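Local coordinates for serine-rich secreted cell wall anchored (LPXTG-motif ) protein (Lactobacillus reuteri ATCC 53608, PDB 5NXK), which probably mediates adhesion of the bacterium to its host's gut surfaces, as a serine-rich repeat adhesin with a beta-solenoid region, at residues A[265-270]-A[293-298]; A[202-207]-A[232-237]; A[30-35]-A[54-59]; A[82-87]-A[136-141]. All coordinates share one frame; numbering follows the deposited sequence.

Overall arrangement
From the N terminus the chain first closes contact 3, where the corner at 30-35 meets the matching corner at 54-59, one solenoid coil later. Contact 4 closes a longer loop and joins the end of strand 79-83 to the hairpin strand 137-140. It touches contact 3, with centres about 11 Å apart. Contact 2 then pairs strands 200-205 and 230-235, and contact 1 pairs 261-267 and 289-295. These two share the eleven-strand parallel sheet, and strands 230-235 and 261-267 are neighbours in it. All four loops follow one another in series; none nests or crosses. Contacts 3 and 1 lie on opposite sides of the chain's centre, with centres about 42 Å apart.

Contact 1: A[265-270]-A[293-298]; sequences IELAKG and IDFNGT
Ile265 lies alongside Ile293, both side chains pointing the same way on one face of a parallel sheet. Its CB meets CG2 of Ile293 at 3.9 Å. Both put CG1 beside the backbone N (chi1 -59° and -52°), and with the same torsion the two side chains run side by side. The backbone O of Ile265 takes the N-H of Asp294 at 2.8 Å. Glu266 points to the other face, beside Asp294. Its OE2 is 4.2 Å from Asp294 OD2, so the two negative groups probably disfavour each other. Asp294 also forms a salt bridge with Arg292, which probably eases this. Leu267 returns to the isoleucine face. Its methyl CD1 approaches CD2 of the Phe295 ring obliquely at 3.7 Å. The backbone of Leu267 is held twice: its N donates to Asp294 O (2.9 Å), and its O accepts from Asn296 N (2.9 Å). Beyond Leu267 the strand pairing ends. At Lys269 a CA-H...O contact remains, from CA to Asn296 O at 3.3 Å, while the rest of the lysine side chain leads away. Strand 289-295 is the last of its sheet within the chain. On the opposite side of strand 261-267 runs strand 230-235, where Phe233, Ile234 and Val235 meet Ile265, Glu266 and Leu267. Phe283 of strand 283-285 packs on Ile265, Ile293 and Phe295 from across the coil.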
loop_
_atom_site.group_PDB
_atom_site.type_symbol
_atom_site.label_atom_id
_atom_site.label_comp_id
_atom_site.label_asym_id
_atom_site.label_seq_id
_atom_site.Cartn_x
_atom_site.Cartn_y
_atom_site.Cartn_z
ATOM N N ILE A 265 7.881 -8.241 -15.441
ATOM C CA ILE A 265 8.831 -7.792 -14.449
ATOM C C ILE A 265 10.052 -7.237 -15.189
ATOM O O ILE A 265 10.624 -7.895 -16.058
ATOM C CB ILE A 265 9.209 -8.925 -13.505
ATOM C CG1 ILE A 265 7.941 -9.461 -12.811
ATOM C CG2 ILE A 265 10.272 -8.468 -12.491
ATOM C CD1 ILE A 265 8.192 -10.643 -11.910
ATOM N N GLU A 266 10.418 -6.003 -14.874
ATOM C CA GLU A 266 11.496 -5.336 -15.589
ATOM C C GLU A 266 12.483 -4.780 -14.582
ATOM O O GLU A 266 12.114 -3.996 -13.723
ATOM C CB GLU A 266 10.946 -4.216 -16.484
ATOM C CG GLU A 266 9.970 -4.706 -17.578
ATOM C CD GLU A 266 9.399 -3.582 -18.455
ATOM O OE1 GLU A 266 8.667 -2.716 -17.924
ATOM O OE2 GLU A 266 9.673 -3.571 -19.676
ATOM N N LEU A 267 13.737 -5.195 -14.694
ATOM C CA LEU A 267 14.784 -4.761 -13.777
ATOM C C LEU A 267 15.797 -3.973 -14.600
ATOM O O LEU A 267 16.563 -4.552 -15.365
ATOM C CB LEU A 267 15.449 -5.953 -13.086
ATOM C CG LEU A 267 14.518 -6.951 -12.367
ATOM C CD1 LEU A 267 15.286 -7.990 -11.561
ATOM C CD2 LEU A 267 13.535 -6.226 -11.465
ATOM N N ALA A 268 15.813 -2.659 -14.438
ATOM C CA ALA A 268 16.532 -1.795 -15.371
ATOM C C ALA A 268 18.038 -1.792 -15.155
ATOM O O ALA A 268 18.524 -2.143 -14.081
ATOM C CB ALA A 268 15.992 -0.352 -15.269
ATOM N N LYS A 269 18.779 -1.383 -16.183
ATOM C CA LYS A 269 20.235 -1.246 -16.059
ATOM C C LYS A 269 20.579 -0.341 -14.867
ATOM O O LYS A 269 19.883 0.652 -14.596
ATOM C CB LYS A 269 20.867 -0.744 -17.364
ATOM C CG LYS A 269 20.535 0.677 -17.750
ATOM C CD LYS A 269 21.494 1.191 -18.834
ATOM C CE LYS A 269 20.975 2.483 -19.467
ATOM N NZ LYS A 269 20.211 2.198 -20.719
ATOM N N GLY A 270 21.629 -0.718 -14.140
ATOM C CA GLY A 270 22.064 0.012 -12.968
ATOM C C GLY A 270 21.341 -0.385 -11.692
ATOM O O GLY A 270 21.812 -0.084 -10.601
ATOM N N ILE A 293 10.056 -11.668 -17.879
ATOM C CA ILE A 293 10.938 -11.043 -16.900
ATOM C C ILE A 293 12.213 -10.591 -17.616
ATOM O O ILE A 293 12.906 -11.398 -18.241
ATOM C CB ILE A 293 11.297 -11.999 -15.742
ATOM C CG1 ILE A 293 10.035 -12.602 -15.126
ATOM C CG2 ILE A 293 12.089 -11.255 -14.671
ATOM C CD1 ILE A 293 10.323 -13.686 -14.091
ATOM N N ASP A 294 12.500 -9.299 -17.542
ATOM C CA ASP A 294 13.696 -8.736 -18.163
ATOM C C ASP A 294 14.704 -8.364 -17.094
ATOM O O ASP A 294 14.425 -7.529 -16.239
ATOM C CB ASP A 294 13.352 -7.505 -19.012
ATOM C CG ASP A 294 12.600 -7.861 -20.291
ATOM O OD1 ASP A 294 13.083 -8.714 -21.063
ATOM O OD2 ASP A 294 11.501 -7.315 -20.503
ATOM N N PHE A 295 15.871 -8.998 -17.150
ATOM C CA PHE A 295 16.979 -8.703 -16.253
ATOM C C PHE A 295 18.008 -7.874 -16.991
ATOM O O PHE A 295 18.761 -8.413 -17.800
ATOM C CB PHE A 295 17.647 -9.985 -15.754
ATOM C CG PHE A 295 16.762 -10.857 -14.903
ATOM C CD1 PHE A 295 15.901 -11.783 -15.487
ATOM C CD2 PHE A 295 16.822 -10.780 -13.519
ATOM C CE1 PHE A 295 15.115 -12.613 -14.698
ATOM C CE2 PHE A 295 16.035 -11.591 -12.732
ATOM C CZ PHE A 295 15.175 -12.514 -13.321
ATOM N N ASN A 296 18.063 -6.577 -16.719
ATOM C CA ASN A 296 19.025 -5.723 -17.403
ATOM C C ASN A 296 19.999 -5.122 -16.416
ATOM O O ASN A 296 20.889 -4.378 -16.803
ATOM C CB ASN A 296 18.325 -4.604 -18.188
ATOM C CG ASN A 296 17.328 -5.136 -19.214
ATOM O OD1 ASN A 296 16.143 -4.809 -19.168
ATOM N ND2 ASN A 296 17.796 -5.979 -20.115
ATOM N N GLY A 297 19.825 -5.426 -15.134
ATOM C CA GLY A 297 20.737 -4.913 -14.128
ATOM C C GLY A 297 21.511 -6.003 -13.415
ATOM O O GLY A 297 21.927 -6.992 -14.024
ATOM N N THR A 298 21.688 -5.827 -12.109
ATOM C CA THR A 298 22.343 -6.817 -11.266
ATOM C C THR A 298 21.304 -7.395 -10.322
ATOM O O THR A 298 20.633 -6.656 -9.615
ATOM C CB THR A 298 23.492 -6.192 -10.450
ATOM O OG1 THR A 298 24.439 -5.612 -11.349
ATOM C CG2 THR A 298 24.195 -7.232 -9.577
#

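Contact 2: A[202-207]-A[232-237]; sequences TVTVGN and HFIVNE
Val203 and Val205 pack against Phe233 in the tight, buried half of this contact. The ring carbon CD1 of Phe233 lies 3.9 Å from CB of Val203, and CE1 lies 4.2 Å from CG2 of Val205. With chi1 at -180° the Phe233 side chain extends away from its own N, and its ring end leans toward strand 202-205. Val235 CG2 sits over one face of the ring, near its rim. Ile223 of strand 221-226 and Met243 of strand 240-244 add to this core. The other face of the sheet is more open to solvent. Thr202 and His232 are still close there: OG1 of Thr202 meets ring carbon CD2 of His232 at 3.4 Å, in an oblique approach. The side chains of Thr204 and Ile234 pack loosely and come no nearer to each other than 4.2 Å, CG2 to CB. The polar ends look elsewhere: His232 NE2 bonds to Glu230, and Thr204 OG1 to Asn170. At the turn, Asn236 grips Val205 O twice. Its backbone N donates at 2.9 Å, and its side-chain ND2 donates at 3.0 Å from above the carbonyl plane. With Val205 O close to the amide plane, this second bond should limit rotation of the Asn236 amide. The axes of segments 202-205 and 232-235 approach to 4.7 Å and run parallel within 4°. Such in-register stacking of successive coils is the hallmark of the beta-solenoid, as in the parallel beta-helix of pectate lyase relatives.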
loop_
_atom_site.group_PDB
_atom_site.type_symbol
_atom_site.label_atom_id
_atom_site.label_comp_id
_atom_site.label_asym_id
_atom_site.label_seq_id
_atom_site.Cartn_x
_atom_site.Cartn_y
_atom_site.Cartn_z
ATOM N N THR A 202 0.137 -2.856 -10.464
ATOM C CA THR A 202 1.527 -2.461 -10.725
ATOM C C THR A 202 2.259 -1.957 -9.496
ATOM O O THR A 202 1.726 -1.146 -8.761
ATOM C CB THR A 202 1.590 -1.348 -11.789
ATOM O OG1 THR A 202 1.048 -1.842 -13.014
ATOM C CG2 THR A 202 3.022 -0.906 -12.040
ATOM N N VAL A 203 3.464 -2.465 -9.264
ATOM C CA VAL A 203 4.394 -1.865 -8.306
ATOM C C VAL A 203 5.578 -1.303 -9.066
ATOM O O VAL A 203 6.162 -2.006 -9.895
ATOM C CB VAL A 203 4.888 -2.874 -7.268
ATOM C CG1 VAL A 203 5.939 -2.229 -6.329
ATOM C CG2 VAL A 203 3.701 -3.426 -6.476
ATOM N N THR A 204 5.913 -0.036 -8.836
ATOM C CA THR A 204 7.106 0.526 -9.479
ATOM C C THR A 204 8.083 1.009 -8.422
ATOM O O THR A 204 7.674 1.424 -7.339
ATOM C CB THR A 204 6.795 1.714 -10.413
ATOM O OG1 THR A 204 6.329 2.828 -9.630
ATOM C CG2 THR A 204 5.734 1.335 -11.424
ATOM N N VAL A 205 9.370 0.904 -8.712
ATOM C CA VAL A 205 10.390 1.501 -7.865
ATOM C C VAL A 205 11.155 2.504 -8.740
ATOM O O VAL A 205 11.767 2.120 -9.741
ATOM C CB VAL A 205 11.339 0.440 -7.267
ATOM C CG1 VAL A 205 12.366 1.101 -6.340
ATOM C CG2 VAL A 205 10.545 -0.628 -6.511
ATOM N N GLY A 206 11.099 3.790 -8.393
ATOM C CA GLY A 206 11.590 4.830 -9.293
ATOM C C GLY A 206 13.111 4.935 -9.374
ATOM O O GLY A 206 13.832 4.274 -8.610
ATOM N N ASN A 207 13.602 5.750 -10.308
ATOM C CA ASN A 207 15.040 5.994 -10.432
ATOM C C ASN A 207 15.692 6.331 -9.113
ATOM O O ASN A 207 15.189 7.169 -8.382
ATOM C CB ASN A 207 15.347 7.139 -11.393
ATOM C CG ASN A 207 15.154 6.767 -12.827
ATOM O OD1 ASN A 207 14.455 5.808 -13.149
ATOM N ND2 ASN A 207 15.830 7.492 -13.710
ATOM N N HIS A 232 2.474 -5.880 -13.022
ATOM C CA HIS A 232 3.808 -5.341 -13.295
ATOM C C HIS A 232 4.639 -5.178 -12.041
ATOM O O HIS A 232 4.121 -4.772 -11.009
ATOM C CB HIS A 232 3.716 -3.979 -13.982
ATOM C CG HIS A 232 3.048 -4.009 -15.313
ATOM N ND1 HIS A 232 3.742 -4.214 -16.495
ATOM C CD2 HIS A 232 1.758 -3.812 -15.675
ATOM C CE1 HIS A 232 2.905 -4.173 -17.508
ATOM N NE2 HIS A 232 1.686 -3.933 -17.038
ATOM N N PHE A 233 5.925 -5.502 -12.130
ATOM C CA PHE A 233 6.880 -5.089 -11.104
ATOM C C PHE A 233 8.037 -4.454 -11.851
ATOM O O PHE A 233 8.745 -5.140 -12.603
ATOM C CB PHE A 233 7.358 -6.267 -10.251
ATOM C CG PHE A 233 8.344 -5.881 -9.164
ATOM C CD1 PHE A 233 8.115 -4.768 -8.364
ATOM C CD2 PHE A 233 9.470 -6.661 -8.914
ATOM C CE1 PHE A 233 9.001 -4.417 -7.351
ATOM C CE2 PHE A 233 10.365 -6.323 -7.904
ATOM C CZ PHE A 233 10.134 -5.207 -7.116
ATOM N N ILE A 234 8.180 -3.142 -11.700
ATOM C CA ILE A 234 9.134 -2.384 -12.492
ATOM C C ILE A 234 10.155 -1.729 -11.576
ATOM O O ILE A 234 9.799 -0.941 -10.718
ATOM C CB ILE A 234 8.448 -1.298 -13.338
ATOM C CG1 ILE A 234 7.403 -1.921 -14.256
ATOM C CG2 ILE A 234 9.483 -0.547 -14.172
ATOM C CD1 ILE A 234 6.535 -0.899 -14.946
ATOM N N VAL A 235 11.420 -2.076 -11.755
ATOM C CA VAL A 235 12.507 -1.495 -10.991
ATOM C C VAL A 235 13.357 -0.650 -11.944
ATOM O O VAL A 235 13.997 -1.178 -12.847
ATOM C CB VAL A 235 13.346 -2.582 -10.327
ATOM C CG1 VAL A 235 14.552 -1.966 -9.608
ATOM C CG2 VAL A 235 12.466 -3.396 -9.380
ATOM N N ASN A 236 13.345 0.664 -11.751
ATOM C CA ASN A 236 13.980 1.578 -12.694
ATOM C C ASN A 236 15.493 1.734 -12.485
ATOM O O ASN A 236 16.071 1.132 -11.572
ATOM C CB ASN A 236 13.274 2.949 -12.641
ATOM C CG ASN A 236 11.918 2.924 -13.330
ATOM O OD1 ASN A 236 11.854 3.050 -14.545
ATOM N ND2 ASN A 236 10.839 2.765 -12.568
ATOM N N GLU A 237 16.130 2.521 -13.350
ATOM C CA GLU A 237 17.586 2.666 -13.319
ATOM C C GLU A 237 18.121 3.063 -11.958
ATOM O O GLU A 237 17.562 3.935 -11.290
ATOM C CB GLU A 237 18.088 3.683 -14.344
ATOM C CG GLU A 237 17.825 3.305 -15.781
ATOM C CD GLU A 237 18.524 4.239 -16.750
ATOM O OE1 GLU A 237 19.033 5.293 -16.300
ATOM O OE2 GLU A 237 18.545 3.925 -17.962
#

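Contact 3: A[30-35]-A[54-59]; sequences LNNAIT and ALNSDG
The backbone O of Asn31 sits over one face of the Asn56 side-chain amide, 3.4 Å from CG. The backbone N of Ala33 is beside ND2. Toward the opposite face, ND2 donates to Asp58 OD2 at 2.7 Å, a bond tilted 33° from the amide plane. A chi1 of -158° swings the Asn56 amide away from its own N and places it between the corner 30-35 and Asp58. That bond and the backbone bond from Gly59 N to Asn56 O hold a type I turn. Ala33 rests on the turn, with CB 3.3 Å from Gly59 O. The Asn31 amide runs alongside Leu55, where ND2 is 4.2 Å from CD1. Between the corners Leu30 O takes the N-H of Leu55 at 2.9 Å. A water accepts from Asn56 N (2.9 Å) and bridges the two backbones. It lies in donating reach of Gly59 O (2.7 Å) and Leu30 O, which compete with other acceptors for its protons. Helix 7-14 covers this N-terminal end of the solenoid: Leu10 packs on Leu30, and Glu7 accepts from the backbone N of Asn31 and Asn32. Beyond Ala54 the next coil follows through strand 79-83, bonded by Tyr82 and Thr84.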
loop_
_atom_site.group_PDB
_atom_site.type_symbol
_atom_site.label_atom_id
_atom_site.label_comp_id
_atom_site.label_asym_id
_atom_site.label_seq_id
_atom_site.Cartn_x
_atom_site.Cartn_y
_atom_site.Cartn_z
ATOM N N LEU A 30 -8.370 10.015 16.617
ATOM C CA LEU A 30 -9.683 9.869 16.004
ATOM C C LEU A 30 -10.462 8.709 16.620
ATOM O O LEU A 30 -10.063 7.546 16.498
ATOM C CB LEU A 30 -9.554 9.652 14.489
ATOM C CG LEU A 30 -8.698 10.644 13.698
ATOM C CD1 LEU A 30 -8.611 10.229 12.232
ATOM C CD2 LEU A 30 -9.254 12.049 13.828
ATOM N N ASN A 31 -11.574 9.027 17.277
ATOM C CA ASN A 31 -12.461 8.002 17.819
ATOM C C ASN A 31 -13.460 7.530 16.766
ATOM O O ASN A 31 -14.083 6.470 16.897
ATOM C CB ASN A 31 -13.196 8.534 19.047
ATOM C CG ASN A 31 -12.243 8.922 20.167
ATOM O OD1 ASN A 31 -12.138 10.093 20.527
ATOM N ND2 ASN A 31 -11.525 7.941 20.702
ATOM N N ASN A 32 -13.584 8.312 15.703
ATOM C CA ASN A 32 -14.477 7.963 14.611
ATOM C C ASN A 32 -13.744 8.014 13.274
ATOM O O ASN A 32 -12.736 8.707 13.148
ATOM C CB ASN A 32 -15.654 8.933 14.594
ATOM C CG ASN A 32 -16.450 8.890 15.875
ATOM O OD1 ASN A 32 -17.184 7.939 16.133
ATOM N ND2 ASN A 32 -16.264 9.904 16.718
ATOM N N ALA A 33 -14.243 7.282 12.283
ATOM C CA ALA A 33 -13.738 7.419 10.922
ATOM C C ALA A 33 -14.259 8.726 10.336
ATOM O O ALA A 33 -15.368 9.146 10.648
ATOM C CB ALA A 33 -14.161 6.234 10.050
ATOM N N ILE A 34 -13.460 9.362 9.489
ATOM C CA ILE A 34 -13.886 10.567 8.782
ATOM C C ILE A 34 -14.143 10.228 7.316
ATOM O O ILE A 34 -13.246 9.742 6.638
ATOM C CB ILE A 34 -12.820 11.674 8.862
ATOM C CG1 ILE A 34 -12.648 12.167 10.298
ATOM C CG2 ILE A 34 -13.191 12.834 7.959
ATOM C CD1 ILE A 34 -11.454 13.091 10.469
ATOM N N THR A 35 -15.347 10.494 6.815
ATOM C CA THR A 35 -15.649 10.187 5.418
ATOM C C THR A 35 -15.534 11.411 4.517
ATOM O O THR A 35 -16.047 12.477 4.831
ATOM C CB THR A 35 -17.065 9.588 5.250
ATOM O OG1 THR A 35 -17.136 8.313 5.903
ATOM C CG2 THR A 35 -17.394 9.396 3.774
ATOM N N ALA A 54 -5.908 6.651 14.429
ATOM C CA ALA A 54 -7.266 6.251 14.080
ATOM C C ALA A 54 -7.657 5.016 14.880
ATOM O O ALA A 54 -7.256 3.891 14.558
ATOM C CB ALA A 54 -7.383 5.979 12.586
ATOM N N LEU A 55 -8.425 5.240 15.941
ATOM C CA LEU A 55 -8.722 4.186 16.901
ATOM C C LEU A 55 -9.922 3.344 16.506
ATOM O O LEU A 55 -10.110 2.247 17.032
ATOM C CB LEU A 55 -8.949 4.776 18.285
ATOM C CG LEU A 55 -7.664 5.202 18.990
ATOM C CD1 LEU A 55 -7.990 5.739 20.370
ATOM C CD2 LEU A 55 -6.681 4.037 19.066
ATOM N N ASN A 56 -10.748 3.865 15.608
ATOM C CA ASN A 56 -11.988 3.192 15.264
ATOM C C ASN A 56 -11.825 2.099 14.209
ATOM O O ASN A 56 -11.295 2.341 13.121
ATOM C CB ASN A 56 -13.013 4.222 14.784
ATOM C CG ASN A 56 -14.440 3.727 14.904
ATOM O OD1 ASN A 56 -14.722 2.768 15.627
ATOM N ND2 ASN A 56 -15.353 4.385 14.198
ATOM N N SER A 57 -12.316 0.904 14.536
ATOM C CA SER A 57 -12.323 -0.241 13.619
ATOM C C SER A 57 -13.043 0.077 12.303
ATOM O O SER A 57 -12.853 -0.601 11.288
ATOM C CB SER A 57 -12.958 -1.463 14.299
ATOM O OG SER A 57 -14.351 -1.282 14.501
ATOM N N ASP A 58 -13.883 1.104 12.333
ATOM C CA ASP A 58 -14.560 1.581 11.132
ATOM C C ASP A 58 -13.579 2.140 10.107
ATOM O O ASP A 58 -13.840 2.093 8.906
ATOM C CB ASP A 58 -15.595 2.652 11.490
ATOM C CG ASP A 58 -16.691 2.126 12.395
ATOM O OD1 ASP A 58 -16.886 0.890 12.435
ATOM O OD2 ASP A 58 -17.362 2.948 13.057
ATOM N N GLY A 59 -12.470 2.693 10.586
ATOM C CA GLY A 59 -11.472 3.284 9.710
ATOM C C GLY A 59 -10.915 4.600 10.231
ATOM O O GLY A 59 -11.301 5.064 11.302
HETATM O O HOH W 1 -10.659 6.055 13.721
#

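Contact 4: A[82-87]-A[136-141]; sequences YNTSKY and KSYEVD
Ser85 OG accepts from Tyr87 N at 2.9 Å, an ST turn, and also bonds to Ser57 O. This double grip shapes the corner just after Tyr82, Asn83 and Thr84, which meet Tyr138 and Val140. No hydrogen bond passes directly between the segments. Instead the contact is carried by tyrosine rings. Tyr82 CB sits over the face of the Tyr138 ring, 3.9 Å from its centroid, as a CH-pi contact. Tyr82 CD2 lies over the same ring nearer its rim, 3.4 Å from Tyr138 CD1. The two ring planes meet obliquely at 40°, with centroids 5.0 Å apart. Tyr138 has CG between its backbone N and carbonyl carbon (chi1 55°), which directs the ring toward strand 79-83. Val140, two residues on and pointing the same way, places CB over one face of the Tyr82 ring, 4.0 Å from CZ. Tyr82 is thus touched by both side chains, and its ring also meets Tyr108. The Thr84 methyl CG2 is 3.3 Å from Tyr138 OH. The backbone O of Asn83 comes to the edge of the Tyr138 ring, near its plane, 3.4 Å from CE2. This buried oxygen has no hydrogen-bond partner in the model, so the slightly positive ring edge may compensate in part. Between 82-87 and 136-141 the contact is aromatic and apolar; polar bonds from Tyr138 to Asn53 and from Asp141 to Tyr51 flank it. The bond to Asn53 satisfies the Tyr138 hydroxyl, which is consistent with a buried ring held at both its face and its polar end.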
loop_
_atom_site.group_PDB
_atom_site.type_symbol
_atom_site.label_atom_id
_atom_site.label_comp_id
_atom_site.label_asym_id
_atom_site.label_seq_id
_atom_site.Cartn_x
_atom_site.Cartn_y
_atom_site.Cartn_z
ATOM N N TYR A 82 -1.301 5.990 12.725
ATOM C CA TYR A 82 -1.646 4.743 13.406
ATOM C C TYR A 82 -3.066 4.344 13.057
ATOM O O TYR A 82 -3.933 5.206 12.935
ATOM C CB TYR A 82 -1.552 4.874 14.936
ATOM C CG TYR A 82 -0.224 5.329 15.490
ATOM C CD1 TYR A 82 0.082 6.685 15.602
ATOM C CD2 TYR A 82 0.714 4.401 15.942
ATOM C CE1 TYR A 82 1.298 7.102 16.130
ATOM C CE2 TYR A 82 1.929 4.808 16.470
ATOM C CZ TYR A 82 2.218 6.156 16.563
ATOM O OH TYR A 82 3.427 6.553 17.093
ATOM N N ASN A 83 -3.323 3.046 12.919
ATOM C CA ASN A 83 -4.702 2.611 12.748
ATOM C C ASN A 83 -4.915 1.192 13.243
ATOM O O ASN A 83 -4.022 0.348 13.134
ATOM C CB ASN A 83 -5.121 2.711 11.271
ATOM C CG ASN A 83 -4.443 1.665 10.416
ATOM O OD1 ASN A 83 -3.275 1.826 10.036
ATOM N ND2 ASN A 83 -5.160 0.574 10.122
ATOM N N THR A 84 -6.112 0.922 13.746
ATOM C CA THR A 84 -6.462 -0.424 14.187
ATOM C C THR A 84 -7.353 -1.115 13.169
ATOM O O THR A 84 -7.473 -2.344 13.164
ATOM C CB THR A 84 -7.196 -0.401 15.537
ATOM O OG1 THR A 84 -8.394 0.364 15.391
ATOM C CG2 THR A 84 -6.323 0.242 16.605
ATOM N N SER A 85 -7.970 -0.317 12.304
ATOM C CA SER A 85 -8.934 -0.834 11.342
ATOM C C SER A 85 -8.310 -1.779 10.336
ATOM O O SER A 85 -7.237 -1.511 9.794
ATOM C CB SER A 85 -9.606 0.309 10.589
ATOM O OG SER A 85 -10.527 -0.207 9.642
ATOM N N LYS A 86 -9.011 -2.875 10.056
ATOM C CA LYS A 86 -8.573 -3.769 9.002
ATOM C C LYS A 86 -8.710 -3.094 7.637
ATOM O O LYS A 86 -8.169 -3.588 6.648
ATOM C CB LYS A 86 -9.338 -5.097 9.069
ATOM C CG LYS A 86 -10.802 -5.057 8.645
ATOM C CD LYS A 86 -11.369 -6.473 8.716
ATOM C CE LYS A 86 -11.710 -6.830 10.162
ATOM N NZ LYS A 86 -12.501 -8.083 10.304
ATOM N N TYR A 87 -9.409 -1.955 7.592
ATOM C CA TYR A 87 -9.563 -1.200 6.339
ATOM C C TYR A 87 -8.601 -0.013 6.218
ATOM O O TYR A 87 -8.816 0.882 5.405
ATOM C CB TYR A 87 -11.019 -0.730 6.164
ATOM C CG TYR A 87 -11.957 -1.912 6.056
ATOM C CD1 TYR A 87 -11.861 -2.776 4.977
ATOM C CD2 TYR A 87 -12.888 -2.203 7.056
ATOM C CE1 TYR A 87 -12.685 -3.879 4.864
ATOM C CE2 TYR A 87 -13.717 -3.311 6.955
ATOM C CZ TYR A 87 -13.608 -4.144 5.856
ATOM O OH TYR A 87 -14.412 -5.250 5.718
ATOM N N LYS A 136 1.000 -6.123 15.195
ATOM C CA LYS A 136 -0.173 -6.713 15.835
ATOM C C LYS A 136 -0.743 -5.765 16.875
ATOM O O LYS A 136 -1.907 -5.857 17.268
ATOM C CB LYS A 136 0.182 -8.050 16.490
ATOM C CG LYS A 136 0.450 -9.171 15.511
ATOM C CD LYS A 136 0.584 -10.499 16.234
ATOM C CE LYS A 136 0.510 -11.660 15.258
ATOM N NZ LYS A 136 1.797 -11.831 14.536
ATOM N N SER A 137 0.095 -4.836 17.304
ATOM C CA SER A 137 -0.333 -3.803 18.218
ATOM C C SER A 137 0.666 -2.663 18.207
ATOM O O SER A 137 1.776 -2.805 17.708
ATOM C CB SER A 137 -0.491 -4.371 19.636
ATOM O OG SER A 137 0.763 -4.750 20.174
ATOM N N TYR A 138 0.259 -1.522 18.740
ATOM C CA TYR A 138 1.177 -0.400 18.885
ATOM C C TYR A 138 0.864 0.368 20.151
ATOM O O TYR A 138 -0.185 0.185 20.748
ATOM C CB TYR A 138 1.104 0.540 17.685
ATOM C CG TYR A 138 -0.278 1.078 17.368
ATOM C CD1 TYR A 138 -0.799 2.181 18.048
ATOM C CD2 TYR A 138 -1.045 0.507 16.361
ATOM C CE1 TYR A 138 -2.055 2.680 17.748
ATOM C CE2 TYR A 138 -2.304 1.000 16.046
ATOM C CZ TYR A 138 -2.802 2.087 16.738
ATOM O OH TYR A 138 -4.050 2.575 16.424
ATOM N N GLU A 139 1.785 1.215 20.577
ATOM C CA GLU A 139 1.539 2.008 21.770
ATOM C C GLU A 139 1.886 3.458 21.486
ATOM O O GLU A 139 2.936 3.757 20.922
ATOM C CB GLU A 139 2.318 1.464 22.976
ATOM C CG GLU A 139 2.826 2.529 23.940
ATOM C CD GLU A 139 3.184 1.960 25.303
ATOM O OE1 GLU A 139 2.949 0.752 25.523
ATOM O OE2 GLU A 139 3.692 2.721 26.157
ATOM N N VAL A 140 0.968 4.356 21.802
ATOM C CA VAL A 140 1.271 5.772 21.645
ATOM C C VAL A 140 0.730 6.536 22.853
ATOM O O VAL A 140 -0.395 6.276 23.301
ATOM C CB VAL A 140 0.713 6.329 20.310
ATOM C CG1 VAL A 140 -0.795 6.146 20.218
ATOM C CG2 VAL A 140 1.129 7.785 20.122
ATOM N N ASP A 141 1.563 7.424 23.402
ATOM C CA ASP A 141 1.268 8.150 24.642
ATOM C C ASP A 141 0.607 7.261 25.690
ATOM O O ASP A 141 -0.487 7.543 26.175
ATOM C CB ASP A 141 0.425 9.404 24.367
ATOM C CG ASP A 141 1.189 10.465 23.567
ATOM O OD1 ASP A 141 2.438 10.395 23.525
ATOM O OD2 ASP A 141 0.552 11.384 23.002
#